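Local atomic coordinates of CmeC (Campylobacter jejuni, PDB entry 4MT4), a protein that forms a trimeric outer membrane channel of the outer membrane factor family and probably carries compounds out of the cell as part of an efflux system. Residues B[168-173]-B[223-228]. Residues are numbered along the deposited sequence; the frame is centred on the assembly and turned at random.
Sequences NAYENE and LNKENY
Lys-225 NZ bonds to Glu-226 OE2 at 2.9 Å, a salt bridge between neighbours on one helix that probably helps to hold the ammonium group off Glu-173 on the facing helix. Glu-173 OE1 lies 4.3 Å from Lys-225 NZ, too far for a salt bridge, though the opposite charges probably still attract. Glu-173 OE1 rests instead against the aliphatic chain, 3.1 Å from Lys-225 CE, and finds no hydrogen-bond partner although the contact buries it. Lysine suits this place because its long chain is greasy up to its charged end. With CG anti to the backbone N (chi1 -173°) and the chain bent at chi2 and chi3, it lies over one face of the Tyr-170 ring, whose flat aromatic surface suits methylene packing: Lys-225 CG makes a CH-pi contact 4.0 Å from the ring centroid. These residues join helices 129-195 and 201-236, nearly antiparallel neighbours in the long helical part of this outer membrane factor; the axes of segments 168-173 and 223-228 approach to 8.6 Å. Small Ala-169 permits such closeness: its CB points at the partner backbone, 3.6 Å from Lys-225 CA, and also meets Asn-224 ND2 at 3.4 Å. That amide nitrogen lies in plane at the edge of the Tyr-228 ring.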
loop_
_atom_site.group_PDB
_atom_site.type_symbol
_atom_site.label_atom_id
_atom_site.label_comp_id
_atom_site.label_asym_id
_atom_site.label_seq_id
_atom_site.Cartn_x
_atom_site.Cartn_y
_atom_site.Cartn_z
ATOM N N ASN B 168 -9.415 21.004 18.108
ATOM C CA ASN B 168 -8.108 21.610 18.316
ATOM C C ASN B 168 -7.859 22.696 17.276
ATOM O O ASN B 168 -7.306 23.752 17.579
ATOM C CB ASN B 168 -7.015 20.542 18.245
ATOM C CG ASN B 168 -5.683 21.017 18.795
ATOM O OD1 ASN B 168 -4.734 20.240 18.887
ATOM N ND2 ASN B 168 -5.608 22.286 19.176
ATOM N N ALA B 169 -8.283 22.425 16.048
ATOM C CA ALA B 169 -8.113 23.364 14.949
ATOM C C ALA B 169 -9.026 24.574 15.111
ATOM O O ALA B 169 -8.648 25.694 14.773
ATOM C CB ALA B 169 -8.373 22.675 13.623
ATOM N N TYR B 170 -10.227 24.342 15.633
ATOM C CA TYR B 170 -11.163 25.427 15.905
ATOM C C TYR B 170 -10.627 26.353 16.993
ATOM O O TYR B 170 -10.707 27.576 16.877
ATOM C CB TYR B 170 -12.530 24.877 16.320
ATOM C CG TYR B 170 -13.479 24.613 15.173
ATOM C CD1 TYR B 170 -13.972 25.657 14.397
ATOM C CD2 TYR B 170 -13.902 23.322 14.878
ATOM C CE1 TYR B 170 -14.846 25.420 13.350
ATOM C CE2 TYR B 170 -14.778 23.077 13.836
ATOM C CZ TYR B 170 -15.246 24.128 13.074
ATOM O OH TYR B 170 -16.116 23.880 12.036
ATOM N N GLU B 171 -10.078 25.755 18.047
ATOM C CA GLU B 171 -9.550 26.503 19.184
ATOM C C GLU B 171 -8.374 27.388 18.789
ATOM O O GLU B 171 -8.299 28.548 19.193
ATOM C CB GLU B 171 -9.131 25.545 20.299
ATOM C CG GLU B 171 -10.297 24.934 21.060
ATOM C CD GLU B 171 -10.998 25.941 21.952
ATOM O OE1 GLU B 171 -10.423 26.307 22.999
ATOM O OE2 GLU B 171 -12.119 26.369 21.603
ATOM N N ASN B 172 -7.455 26.837 18.002
ATOM C CA ASN B 172 -6.304 27.599 17.535
ATOM C C ASN B 172 -6.715 28.699 16.561
ATOM O O ASN B 172 -6.119 29.777 16.543
ATOM C CB ASN B 172 -5.275 26.677 16.880
ATOM C CG ASN B 172 -4.536 25.821 17.888
ATOM O OD1 ASN B 172 -4.521 26.119 19.080
ATOM N ND2 ASN B 172 -3.909 24.752 17.409
ATOM N N GLU B 173 -7.736 28.424 15.756
ATOM C CA GLU B 173 -8.245 29.406 14.806
ATOM C C GLU B 173 -8.917 30.573 15.523
ATOM O O GLU B 173 -8.746 31.731 15.141
ATOM C CB GLU B 173 -9.230 28.756 13.835
ATOM C CG GLU B 173 -9.897 29.739 12.885
ATOM C CD GLU B 173 -10.991 29.098 12.061
ATOM O OE1 GLU B 173 -11.097 27.855 12.087
ATOM O OE2 GLU B 173 -11.747 29.835 11.395
ATOM N N LEU B 223 -7.045 27.194 7.338
ATOM C CA LEU B 223 -6.694 26.157 6.382
ATOM C C LEU B 223 -6.507 24.816 7.079
ATOM O O LEU B 223 -6.940 23.778 6.580
ATOM C CB LEU B 223 -5.424 26.546 5.625
ATOM C CG LEU B 223 -5.432 26.239 4.129
ATOM C CD1 LEU B 223 -6.738 26.704 3.514
ATOM C CD2 LEU B 223 -4.249 26.903 3.444
ATOM N N ASN B 224 -5.860 24.850 8.239
ATOM C CA ASN B 224 -5.666 23.658 9.051
ATOM C C ASN B 224 -6.996 23.125 9.572
ATOM O O ASN B 224 -7.173 21.919 9.747
ATOM C CB ASN B 224 -4.723 23.960 10.217
ATOM C CG ASN B 224 -4.507 22.764 11.120
ATOM O OD1 ASN B 224 -3.686 21.893 10.831
ATOM N ND2 ASN B 224 -5.237 22.719 12.229
ATOM N N LYS B 225 -7.929 24.039 9.813
ATOM C CA LYS B 225 -9.257 23.681 10.291
ATOM C C LYS B 225 -10.068 23.020 9.181
ATOM O O LYS B 225 -10.780 22.042 9.415
ATOM C CB LYS B 225 -9.978 24.923 10.823
ATOM C CG LYS B 225 -11.308 24.648 11.509
ATOM C CD LYS B 225 -12.487 24.792 10.553
ATOM C CE LYS B 225 -12.484 26.143 9.854
ATOM N NZ LYS B 225 -13.698 26.342 9.014
ATOM N N GLU B 226 -9.955 23.562 7.973
ATOM C CA GLU B 226 -10.666 23.023 6.820
ATOM C C GLU B 226 -10.167 21.631 6.451
ATOM O O GLU B 226 -10.921 20.818 5.914
ATOM C CB GLU B 226 -10.526 23.961 5.621
ATOM C CG GLU B 226 -11.423 25.185 5.690
ATOM C CD GLU B 226 -12.892 24.834 5.546
ATOM O OE1 GLU B 226 -13.209 23.893 4.787
ATOM O OE2 GLU B 226 -13.730 25.498 6.191
ATOM N N ASN B 227 -8.898 21.361 6.741
ATOM C CA ASN B 227 -8.302 20.065 6.436
ATOM C C ASN B 227 -8.888 18.950 7.292
ATOM O O ASN B 227 -9.108 17.837 6.813
ATOM C CB ASN B 227 -6.785 20.117 6.624
ATOM C CG ASN B 227 -6.104 18.818 6.234
ATOM O OD1 ASN B 227 -5.895 18.547 5.051
ATOM N ND2 ASN B 227 -5.753 18.008 7.226
ATOM N N TYR B 228 -9.136 19.256 8.562
ATOM C CA TYR B 228 -9.686 18.279 9.492
ATOM C C TYR B 228 -11.205 18.220 9.404
ATOM O O TYR B 228 -11.818 17.226 9.790
ATOM C CB TYR B 228 -9.249 18.595 10.923
ATOM C CG TYR B 228 -7.813 18.219 11.211
ATOM C CD1 TYR B 228 -7.426 16.887 11.283
ATOM C CD2 TYR B 228 -6.845 19.194 11.414
ATOM C CE1 TYR B 228 -6.116 16.536 11.545
ATOM C CE2 TYR B 228 -5.531 18.852 11.679
ATOM C CZ TYR B 228 -5.173 17.520 11.743
ATOM O OH TYR B 228 -3.868 17.170 12.006
#